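Local structure of NikO protein (Streptomyces tendae, 4FQD) at residues G66-A71 against A99-R104; A72-H77 against S90-A95; D342-L347 against E366-F371; P357-E362 against V388-G393. The protein is an enolpyruvyl transferase of the MurA subfamily, essential in nikkomycin biosynthesis, and probably uses phosphoenolpyruvate and UDP-N-acetylglucosamine as MurA does. The protein carries 4 engineered substitutions. All coordinates share one frame; numbering follows the deposited sequence.

The four contacts form two touching pairs on opposite sides of the chain's centre. Interactions 1 and 2, with centres about 11 Å apart, both involve the end of helix 60-71: the first is an apolar helix-to-helix contact near the surface, the second a partly buried turn in which alanine methyls pack on an indole beside a single backbone hydrogen bond. Interactions 3 and 4, also with centres about 11 Å apart, are buried and share the helix 344-351 to strand 356-362 connection. Interaction 3 combines a salt bridge with phenylalanine packing, whereas interaction 4 is a regular backbone ladder. Gln344 NE2 of interaction 3 bonds to Glu362 OE1 of interaction 4 at 2.5 Å, so the two meet directly.

Interaction 1 (G66-A71 against A99-R104); sequences GEIFRA and ADLVGR
Leu101 reaches from the short helix 99-102 to the side of helix 60-71, and its two methyls divide the work. CD1 is directed to Glu67, CD2 to Ile68 and Ala71, so one branched side chain spans a full turn of the facing helix. With CG anti to the backbone N (chi1 172°), the isobutyl group extends across the gap between the helices. Ile68 meets it obliquely: its CG1 lies 3.9 Å from Leu101 CG and equally near CD2. The ethyl arm of Ile68 then runs on past the leucine, and its CD1 stands 4.3 Å from Val102 CG2. Val102 thus closes the far end of the contact, while Ala71 CB, 4.3 Å from Leu101 CD2, is a looser neighbour one turn along.

Glu67 takes a different course. Its chain leans beside the backbone N (chi1 -67°), stays extended beyond CG and crosses Leu101 obliquely, touching CD1 with CB at 4.0 Å and, at its end, with OE1 at 3.3 Å. Behind this layer Leu101 also packs on Val64 of helix 60-71, and Ile68 rests on Leu111.

This is plain apolar packing of helix 99-102 on the C-terminal part of helix 60-71, near the surface of the EPSP synthase-type fold. No hydrogen bond crosses it; the contact rests on one leucine set against Ile68. The polar groups lie at its border, where Glu67 OE1 is 5.1 Å from Arg104 NE. Any electrostatic attraction is therefore probably modest beside the apolar contacts of Leu101, Ile68 and Val102.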
# COMPACT_ATOMS: atom_id res chain seq x y z
N GLY A 66 -16.88 -11.13 33.04
CA GLY A 66 -17.89 -11.18 34.08
C GLY A 66 -17.46 -12.06 35.23
O GLY A 66 -17.69 -11.74 36.40
N GLU A 67 -16.83 -13.19 34.90
CA GLU A 67 -16.35 -14.12 35.91
C GLU A 67 -15.16 -13.54 36.67
O GLU A 67 -15.03 -13.73 37.88
CB GLU A 67 -15.98 -15.46 35.28
CG GLU A 67 -17.16 -16.24 34.73
CD GLU A 67 -16.75 -17.49 33.98
OE1 GLU A 67 -15.54 -17.79 33.94
OE2 GLU A 67 -17.63 -18.19 33.44
N ILE A 68 -14.29 -12.83 35.95
CA ILE A 68 -13.12 -12.20 36.56
C ILE A 68 -13.54 -11.18 37.61
O ILE A 68 -12.97 -11.12 38.70
CB ILE A 68 -12.23 -11.52 35.50
CG1 ILE A 68 -11.54 -12.58 34.63
CG2 ILE A 68 -11.19 -10.63 36.15
CD1 ILE A 68 -10.67 -12.00 33.53
N PHE A 69 -14.56 -10.38 37.29
CA PHE A 69 -15.08 -9.38 38.21
C PHE A 69 -15.60 -10.01 39.50
O PHE A 69 -15.22 -9.60 40.60
CB PHE A 69 -16.19 -8.57 37.54
CG PHE A 69 -15.72 -7.29 36.92
CD1 PHE A 69 -14.78 -7.30 35.90
CD2 PHE A 69 -16.21 -6.07 37.35
CE1 PHE A 69 -14.34 -6.12 35.33
CE2 PHE A 69 -15.78 -4.88 36.78
CZ PHE A 69 -14.84 -4.91 35.77
N ARG A 70 -16.46 -11.01 39.36
CA ARG A 70 -17.05 -11.68 40.52
C ARG A 70 -16.01 -12.44 41.34
O ARG A 70 -16.13 -12.56 42.56
CB ARG A 70 -18.17 -12.63 40.09
CG ARG A 70 -19.38 -11.92 39.50
CD ARG A 70 -20.50 -12.91 39.19
NE ARG A 70 -20.09 -13.92 38.22
CZ ARG A 70 -20.29 -13.81 36.91
NH1 ARG A 70 -20.89 -12.74 36.41
NH2 ARG A 70 -19.89 -14.78 36.10
N ALA A 71 -14.98 -12.95 40.66
CA ALA A 71 -13.92 -13.69 41.33
C ALA A 71 -13.06 -12.77 42.19
O ALA A 71 -12.41 -13.22 43.14
CB ALA A 71 -13.06 -14.43 40.31
N ALA A 99 -5.27 -17.76 37.36
CA ALA A 99 -4.45 -17.65 36.16
C ALA A 99 -5.12 -18.20 34.91
O ALA A 99 -5.14 -17.55 33.86
CB ALA A 99 -3.10 -18.32 36.38
N ASP A 100 -5.65 -19.42 35.01
CA ASP A 100 -6.29 -20.07 33.88
C ASP A 100 -7.49 -19.27 33.39
O ASP A 100 -7.75 -19.18 32.20
CB ASP A 100 -6.72 -21.49 34.25
CG ASP A 100 -7.21 -22.28 33.05
OD1 ASP A 100 -6.82 -21.94 31.91
OD2 ASP A 100 -7.99 -23.24 33.24
N LEU A 101 -8.21 -18.67 34.34
CA LEU A 101 -9.36 -17.85 34.03
C LEU A 101 -8.96 -16.58 33.27
O LEU A 101 -9.56 -16.24 32.26
CB LEU A 101 -10.10 -17.48 35.31
CG LEU A 101 -11.23 -16.45 35.17
CD1 LEU A 101 -12.37 -17.02 34.35
CD2 LEU A 101 -11.71 -16.01 36.54
N VAL A 102 -7.94 -15.90 33.78
CA VAL A 102 -7.44 -14.67 33.17
C VAL A 102 -6.88 -14.92 31.76
O VAL A 102 -7.11 -14.13 30.84
CB VAL A 102 -6.36 -14.00 34.05
CG1 VAL A 102 -5.57 -12.97 33.27
CG2 VAL A 102 -7.00 -13.37 35.29
N GLY A 103 -6.15 -16.02 31.60
CA GLY A 103 -5.52 -16.34 30.34
C GLY A 103 -6.47 -16.80 29.26
O GLY A 103 -6.06 -17.04 28.12
N ARG A 104 -7.75 -16.93 29.61
CA ARG A 104 -8.77 -17.36 28.65
C ARG A 104 -9.01 -16.31 27.57
O ARG A 104 -9.35 -16.65 26.43
CB ARG A 104 -10.08 -17.68 29.37
CG ARG A 104 -10.06 -18.96 30.18
CD ARG A 104 -11.33 -19.12 31.00
NE ARG A 104 -12.49 -19.38 30.17
CZ ARG A 104 -12.95 -20.60 29.88
NH1 ARG A 104 -12.33 -21.67 30.37
NH2 ARG A 104 -14.01 -20.75 29.11

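Interaction 2 (A72-H77 against S90-A95); sequences AGAHAH and SAWDRA
Ala72 lays its methyl over one face of the Trp92 indole, a CH-pi contact in which CB stands 3.7 Å from the centroid of the five-membered ring and 22° off the ring normal. The methyl is offset toward the rim, where CB comes within 3.5 Å of both NE1 and CE2 of Trp92. Ala74 adds a second methyl to the same indole, its CB 3.7 Å from Trp92 CE3 and approaching obliquely. Next to the ring, Asp93 N donates to Ala72 O at 3.2 Å, the donor N lying almost on the line of the carbonyl bond. Ala72 is thus held twice, by its methyl on the indole and through its carbonyl by the N-H of Asp93.

What sets these groups in place is the end of helix 60-71. Gly73, with positive phi (86°), is the C' residue of a Schellman motif in which Ala74 N bonds back to Phe69 O and Gly73 N to Arg70 O. A side chain at Gly73 would run into Asp93 OD2 as well as the preceding carbonyl. On the other segment, Trp92 keeps CG opposite its own backbone N (chi1 -161°), which carries the indole inward beneath the turn. A serine in place of Trp92 would probably leave the Ala72 and Ala74 methyls without their apolar partner and open a gap under the helix end.

Phe69 of helix 60-71 meets the indole edge-to-face, and Leu115 and Arg118 of helix 112-118 pack against it. From the turn, the chain enters edge strand 75-79, which pairs antiparallel with strand 84-88.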
# COMPACT_ATOMS: atom_id res chain seq x y z
N ALA A 72 -13.06 -11.49 41.86
CA ALA A 72 -12.28 -10.50 42.61
C ALA A 72 -13.14 -9.78 43.64
O ALA A 72 -12.71 -8.79 44.22
CB ALA A 72 -11.64 -9.51 41.65
N GLY A 73 -14.34 -10.29 43.86
CA GLY A 73 -15.25 -9.72 44.84
C GLY A 73 -16.08 -8.58 44.29
O GLY A 73 -16.91 -8.00 45.00
N ALA A 74 -15.88 -8.25 43.01
CA ALA A 74 -16.62 -7.17 42.37
C ALA A 74 -17.95 -7.67 41.82
O ALA A 74 -18.34 -8.82 42.04
CB ALA A 74 -15.79 -6.54 41.27
N HIS A 75 -18.65 -6.80 41.11
CA HIS A 75 -19.97 -7.12 40.57
C HIS A 75 -19.97 -7.20 39.05
O HIS A 75 -19.33 -6.39 38.38
CB HIS A 75 -21.00 -6.09 41.04
CG HIS A 75 -22.35 -6.25 40.42
ND1 HIS A 75 -22.69 -5.69 39.21
CD2 HIS A 75 -23.45 -6.92 40.85
CE1 HIS A 75 -23.94 -6.01 38.92
NE2 HIS A 75 -24.42 -6.75 39.89
N ALA A 76 -20.70 -8.18 38.52
CA ALA A 76 -20.86 -8.34 37.07
C ALA A 76 -22.06 -9.22 36.75
O ALA A 76 -22.15 -10.35 37.23
CB ALA A 76 -19.59 -8.92 36.46
N HIS A 77 -22.97 -8.71 35.93
CA HIS A 77 -24.14 -9.47 35.53
C HIS A 77 -24.55 -9.17 34.09
O HIS A 77 -24.81 -8.02 33.73
CB HIS A 77 -25.32 -9.18 36.46
CG HIS A 77 -26.60 -9.82 36.03
ND1 HIS A 77 -27.63 -9.11 35.45
CD2 HIS A 77 -27.02 -11.11 36.09
CE1 HIS A 77 -28.63 -9.93 35.17
NE2 HIS A 77 -28.28 -11.15 35.55
N SER A 90 -16.45 -1.46 42.63
CA SER A 90 -16.40 -0.79 43.93
C SER A 90 -15.81 -1.69 45.01
O SER A 90 -14.92 -1.28 45.75
CB SER A 90 -17.79 -0.33 44.35
OG SER A 90 -18.36 0.54 43.38
N ALA A 91 -16.31 -2.92 45.10
CA ALA A 91 -15.88 -3.85 46.14
C ALA A 91 -14.74 -4.75 45.69
O ALA A 91 -14.53 -5.83 46.25
CB ALA A 91 -17.06 -4.69 46.61
N TRP A 92 -14.00 -4.31 44.67
CA TRP A 92 -12.86 -5.06 44.17
C TRP A 92 -11.77 -5.12 45.24
O TRP A 92 -11.17 -4.10 45.58
CB TRP A 92 -12.31 -4.39 42.91
CG TRP A 92 -11.44 -5.27 42.06
CD1 TRP A 92 -10.28 -5.88 42.44
CD2 TRP A 92 -11.65 -5.62 40.69
NE1 TRP A 92 -9.76 -6.60 41.39
CE2 TRP A 92 -10.59 -6.46 40.30
CE3 TRP A 92 -12.64 -5.31 39.75
CZ2 TRP A 92 -10.48 -6.99 39.02
CZ3 TRP A 92 -12.53 -5.84 38.47
CH2 TRP A 92 -11.46 -6.67 38.12
N ASP A 93 -11.51 -6.31 45.76
CA ASP A 93 -10.51 -6.47 46.81
C ASP A 93 -9.15 -6.89 46.25
O ASP A 93 -8.90 -6.78 45.05
CB ASP A 93 -10.99 -7.45 47.89
CG ASP A 93 -11.28 -8.84 47.34
OD1 ASP A 93 -10.45 -9.39 46.60
OD2 ASP A 93 -12.36 -9.37 47.66
N ARG A 94 -8.28 -7.40 47.12
CA ARG A 94 -6.94 -7.80 46.70
C ARG A 94 -6.62 -9.25 47.04
O ARG A 94 -6.59 -9.64 48.21
CB ARG A 94 -5.89 -6.86 47.29
CG ARG A 94 -6.02 -6.62 48.79
CD ARG A 94 -5.24 -5.39 49.21
NE ARG A 94 -5.82 -4.17 48.66
CZ ARG A 94 -5.24 -2.98 48.73
NH1 ARG A 94 -4.07 -2.84 49.32
NH2 ARG A 94 -5.84 -1.92 48.19
N ALA A 95 -6.38 -10.04 46.00
CA ALA A 95 -6.03 -11.45 46.15
C ALA A 95 -5.46 -11.98 44.84
O ALA A 95 -5.22 -11.21 43.91
CB ALA A 95 -7.24 -12.26 46.57

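Interaction 3 (D342-L347 against E366-F371); sequences DSQPFL and EHRFGF
Arg368 and Asp342 join two loops of an inverse alpha/beta barrel domain, as in the EPSP synthase family: one leads into helix 344-351, the other follows strand 356-362. The guanidinium approaches end-on and gives both terminal nitrogens to the single oxygen Asp342 OD1, at 2.5 Å from NH2 and 2.8 Å from NH1. OD1 lies near the guanidinium plane and receives NH2 on its anti lone pair, whereas NH1 comes from above the carboxylate plane. The two planes are turned 68° apart. A leucine at Arg368 would probably strip Asp342 OD1 of both donors and leave its charge without this mate.

The NE2 of Gln344 is satisfied separately, by Glu362 OE1, which is also hydrogen-bonded to Ser341 OG. Gln344 OE1 is turned to two aromatic rings, 3.3 Å from Phe369 CE1 and at the edge of Phe371. Arg410 of helix 409-419 packs against both partners of the salt bridge, and a sulfate, probably from the crystallisation liquor, is bound about 4 Å from the Asp342 side chain. Pro345 CB lies over one face of the Phe371 ring, 3.9 Å from its centroid and 16° off the normal, a CH-pi contact.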
# COMPACT_ATOMS: atom_id res chain seq x y z
N ASP A 342 -8.28 -7.01 10.52
CA ASP A 342 -9.32 -8.03 10.53
C ASP A 342 -10.25 -7.91 9.32
O ASP A 342 -10.97 -8.85 8.99
CB ASP A 342 -10.13 -7.95 11.82
CG ASP A 342 -9.34 -8.39 13.03
OD1 ASP A 342 -8.51 -9.31 12.90
OD2 ASP A 342 -9.54 -7.80 14.12
N SER A 343 -10.24 -6.75 8.68
CA SER A 343 -11.11 -6.51 7.53
C SER A 343 -10.50 -7.07 6.25
O SER A 343 -11.22 -7.42 5.31
CB SER A 343 -11.37 -5.01 7.37
OG SER A 343 -11.99 -4.47 8.53
N GLN A 344 -9.18 -7.16 6.22
CA GLN A 344 -8.44 -7.61 5.05
C GLN A 344 -8.83 -8.99 4.47
O GLN A 344 -8.91 -9.13 3.24
CB GLN A 344 -6.93 -7.50 5.30
CG GLN A 344 -6.12 -8.72 4.91
CD GLN A 344 -5.24 -9.21 6.04
OE1 GLN A 344 -5.17 -10.40 6.32
NE2 GLN A 344 -4.54 -8.28 6.69
N PRO A 345 -9.07 -10.01 5.32
CA PRO A 345 -9.44 -11.30 4.73
C PRO A 345 -10.74 -11.26 3.93
O PRO A 345 -10.86 -11.95 2.92
CB PRO A 345 -9.60 -12.21 5.95
CG PRO A 345 -8.75 -11.59 7.00
CD PRO A 345 -8.87 -10.11 6.78
N PHE A 346 -11.70 -10.46 4.38
CA PHE A 346 -12.98 -10.35 3.70
C PHE A 346 -12.85 -9.56 2.40
O PHE A 346 -13.58 -9.79 1.44
CB PHE A 346 -14.03 -9.73 4.62
CG PHE A 346 -14.18 -10.44 5.93
CD1 PHE A 346 -14.93 -11.60 6.02
CD2 PHE A 346 -13.56 -9.96 7.07
CE1 PHE A 346 -15.07 -12.26 7.22
CE2 PHE A 346 -13.69 -10.62 8.28
CZ PHE A 346 -14.45 -11.77 8.35
N LEU A 347 -11.91 -8.62 2.39
CA LEU A 347 -11.64 -7.84 1.19
C LEU A 347 -10.89 -8.69 0.16
O LEU A 347 -11.01 -8.47 -1.04
CB LEU A 347 -10.82 -6.59 1.54
CG LEU A 347 -11.51 -5.63 2.50
CD1 LEU A 347 -10.58 -4.50 2.91
CD2 LEU A 347 -12.79 -5.08 1.88
N GLU A 366 1.87 -8.93 11.39
CA GLU A 366 2.66 -9.76 10.50
C GLU A 366 2.20 -11.21 10.53
O GLU A 366 1.82 -11.73 11.58
CB GLU A 366 4.12 -9.68 10.91
CG GLU A 366 5.08 -10.24 9.88
CD GLU A 366 5.11 -9.43 8.60
OE1 GLU A 366 4.82 -8.21 8.63
OE2 GLU A 366 5.42 -10.03 7.56
N HIS A 367 2.25 -11.87 9.37
CA HIS A 367 1.93 -13.29 9.27
C HIS A 367 0.50 -13.63 9.69
O HIS A 367 0.29 -14.41 10.62
CB HIS A 367 2.91 -14.14 10.08
CG HIS A 367 4.25 -14.30 9.43
ND1 HIS A 367 5.39 -13.69 9.92
CD2 HIS A 367 4.64 -14.98 8.33
CE1 HIS A 367 6.41 -14.00 9.15
NE2 HIS A 367 5.99 -14.78 8.18
N ARG A 368 -0.49 -13.04 9.02
CA ARG A 368 -1.87 -13.46 9.22
C ARG A 368 -2.60 -13.65 7.89
O ARG A 368 -3.77 -13.28 7.74
CB ARG A 368 -2.63 -12.51 10.16
CG ARG A 368 -2.82 -11.10 9.65
CD ARG A 368 -3.73 -10.31 10.59
NE ARG A 368 -5.08 -10.86 10.65
CZ ARG A 368 -6.05 -10.36 11.41
NH1 ARG A 368 -5.82 -9.31 12.18
NH2 ARG A 368 -7.25 -10.92 11.40
N PHE A 369 -1.89 -14.23 6.93
CA PHE A 369 -2.49 -14.63 5.67
C PHE A 369 -2.65 -16.14 5.67
O PHE A 369 -2.53 -16.79 4.64
CB PHE A 369 -1.61 -14.19 4.50
CG PHE A 369 -1.54 -12.71 4.31
CD1 PHE A 369 -2.68 -11.93 4.45
CD2 PHE A 369 -0.35 -12.08 3.99
CE1 PHE A 369 -2.63 -10.56 4.28
CE2 PHE A 369 -0.29 -10.71 3.81
CZ PHE A 369 -1.43 -9.95 3.96
N GLY A 370 -2.93 -16.70 6.85
CA GLY A 370 -3.08 -18.13 7.01
C GLY A 370 -4.34 -18.68 6.38
O GLY A 370 -4.50 -19.90 6.25
N PHE A 371 -5.25 -17.79 5.99
CA PHE A 371 -6.48 -18.19 5.32
C PHE A 371 -6.24 -18.44 3.83
O PHE A 371 -7.01 -19.15 3.18
CB PHE A 371 -7.55 -17.11 5.50
CG PHE A 371 -7.16 -15.76 4.97
CD1 PHE A 371 -6.50 -14.84 5.78
CD2 PHE A 371 -7.44 -15.40 3.66
CE1 PHE A 371 -6.14 -13.60 5.29
CE2 PHE A 371 -7.08 -14.16 3.17
CZ PHE A 371 -6.43 -13.26 3.99

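Interaction 4 (P357-E362 against V388-G393); sequences PTYIRE and VLRVDG
The guanidinium of Arg361 has the Val388 side chain over one face, methyl CG2 standing 3.5 Å above the plane and offset toward its rim; NH1 of Arg361 is the atom nearest to that methyl. The arginine chain, extended from CG to NE, crosses the valine obliquely to get there. Further along the same face of the sheet the Tyr359 ring lies beside Arg390, both pointing the same way, with ring and guanidinium planes 63° apart. Tyr359 CE2 touches Arg390 CG at 3.7 Å. Arg390 bends at chi2 and chi3, which turns the edge of its guanidinium to Asp392, NH1 lying 2.9 Å from Asp392 OD2 in a salt bridge, though the hydrogen bond is weak. The stronger polar partner of Arg390 is Ala185 O of the second subunit, bonded by NE.

Beneath these side chains the backbones form an antiparallel ladder. Thr358 and Val391 bond in both directions, N to O at 2.9 Å each way. Ile360 N to Leu389 O and Leu389 N to Ile360 O are both 2.7 Å. Between these lies Tyr359 with Arg390, a non-hydrogen-bonded pair.

The Tyr359 and Arg361 side packs on Leu186 of the second subunit. The two strands are the inner pair of a four-stranded sheet, with strand 331-334 beside 357-362 and strand 382-385 beside 388-393. The other face carries Thr358, Ile360, Leu389 and Val391, and there Ile360 packs against helix 344-351.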
# COMPACT_ATOMS: atom_id res chain seq x y z
N PRO A 357 -5.82 -7.92 -10.55
CA PRO A 357 -5.05 -8.26 -9.35
C PRO A 357 -5.39 -7.35 -8.18
O PRO A 357 -5.39 -6.13 -8.32
CB PRO A 357 -3.59 -8.01 -9.78
CG PRO A 357 -3.64 -7.68 -11.26
CD PRO A 357 -5.01 -7.17 -11.52
N THR A 358 -5.68 -7.95 -7.02
CA THR A 358 -5.86 -7.19 -5.80
C THR A 358 -4.63 -7.35 -4.91
O THR A 358 -4.26 -8.47 -4.55
CB THR A 358 -7.12 -7.62 -5.03
OG1 THR A 358 -8.29 -7.12 -5.69
CG2 THR A 358 -7.09 -7.08 -3.60
N TYR A 359 -4.00 -6.24 -4.55
CA TYR A 359 -2.79 -6.27 -3.74
C TYR A 359 -3.09 -5.84 -2.31
O TYR A 359 -3.57 -4.73 -2.06
CB TYR A 359 -1.72 -5.37 -4.35
CG TYR A 359 -1.37 -5.71 -5.77
CD1 TYR A 359 -2.07 -5.15 -6.84
CD2 TYR A 359 -0.34 -6.60 -6.06
CE1 TYR A 359 -1.75 -5.46 -8.14
CE2 TYR A 359 -0.02 -6.92 -7.37
CZ TYR A 359 -0.73 -6.35 -8.41
OH TYR A 359 -0.41 -6.66 -9.71
N ILE A 360 -2.81 -6.73 -1.36
CA ILE A 360 -3.07 -6.46 0.05
C ILE A 360 -1.78 -6.49 0.86
O ILE A 360 -1.09 -7.51 0.90
CB ILE A 360 -4.07 -7.46 0.64
CG1 ILE A 360 -5.40 -7.41 -0.13
CG2 ILE A 360 -4.29 -7.19 2.12
CD1 ILE A 360 -6.43 -8.39 0.35
N ARG A 361 -1.47 -5.38 1.52
CA ARG A 361 -0.28 -5.31 2.36
C ARG A 361 -0.64 -5.19 3.83
O ARG A 361 -1.44 -4.34 4.22
CB ARG A 361 0.60 -4.13 1.94
CG ARG A 361 1.99 -4.16 2.55
CD ARG A 361 2.80 -2.95 2.14
NE ARG A 361 4.22 -3.25 2.07
CZ ARG A 361 4.86 -3.56 0.95
NH1 ARG A 361 4.20 -3.62 -0.20
NH2 ARG A 361 6.16 -3.82 0.97
N GLU A 362 -0.03 -6.04 4.65
CA GLU A 362 -0.26 -6.04 6.08
C GLU A 362 0.79 -5.20 6.80
O GLU A 362 1.99 -5.48 6.70
CB GLU A 362 -0.24 -7.47 6.62
CG GLU A 362 -0.30 -7.57 8.13
CD GLU A 362 -1.63 -7.09 8.69
OE1 GLU A 362 -2.68 -7.63 8.28
OE2 GLU A 362 -1.62 -6.17 9.53
N VAL A 388 2.88 -9.17 2.04
CA VAL A 388 2.03 -8.90 0.89
C VAL A 388 1.21 -10.11 0.45
O VAL A 388 1.74 -11.22 0.32
CB VAL A 388 2.85 -8.38 -0.31
CG1 VAL A 388 1.97 -8.21 -1.54
CG2 VAL A 388 3.52 -7.06 0.06
N LEU A 389 -0.08 -9.89 0.24
CA LEU A 389 -0.96 -10.91 -0.33
C LEU A 389 -1.57 -10.39 -1.62
O LEU A 389 -2.05 -9.26 -1.69
CB LEU A 389 -2.07 -11.27 0.66
CG LEU A 389 -3.28 -12.02 0.09
CD1 LEU A 389 -2.87 -13.39 -0.44
CD2 LEU A 389 -4.37 -12.15 1.15
N ARG A 390 -1.54 -11.22 -2.66
CA ARG A 390 -2.11 -10.85 -3.95
C ARG A 390 -3.19 -11.84 -4.37
O ARG A 390 -3.01 -13.05 -4.26
CB ARG A 390 -1.02 -10.76 -5.02
CG ARG A 390 -1.49 -10.16 -6.33
CD ARG A 390 -1.04 -11.01 -7.51
NE ARG A 390 0.37 -11.37 -7.40
CZ ARG A 390 0.89 -12.52 -7.84
NH1 ARG A 390 0.10 -13.42 -8.42
NH2 ARG A 390 2.18 -12.77 -7.70
N VAL A 391 -4.31 -11.31 -4.86
CA VAL A 391 -5.39 -12.15 -5.38
C VAL A 391 -5.57 -11.92 -6.87
O VAL A 391 -5.78 -10.79 -7.32
CB VAL A 391 -6.72 -11.87 -4.65
CG1 VAL A 391 -7.85 -12.67 -5.27
CG2 VAL A 391 -6.59 -12.19 -3.16
N ASP A 392 -5.47 -13.00 -7.65
CA ASP A 392 -5.59 -12.91 -9.10
C ASP A 392 -7.03 -13.11 -9.57
O ASP A 392 -7.40 -14.19 -10.03
CB ASP A 392 -4.68 -13.94 -9.77
CG ASP A 392 -3.21 -13.61 -9.63
OD1 ASP A 392 -2.88 -12.40 -9.65
OD2 ASP A 392 -2.40 -14.54 -9.49
N GLY A 393 -7.83 -12.06 -9.46
CA GLY A 393 -9.21 -12.10 -9.91
C GLY A 393 -9.32 -11.95 -11.41
O GLY A 393 -8.46 -11.34 -12.04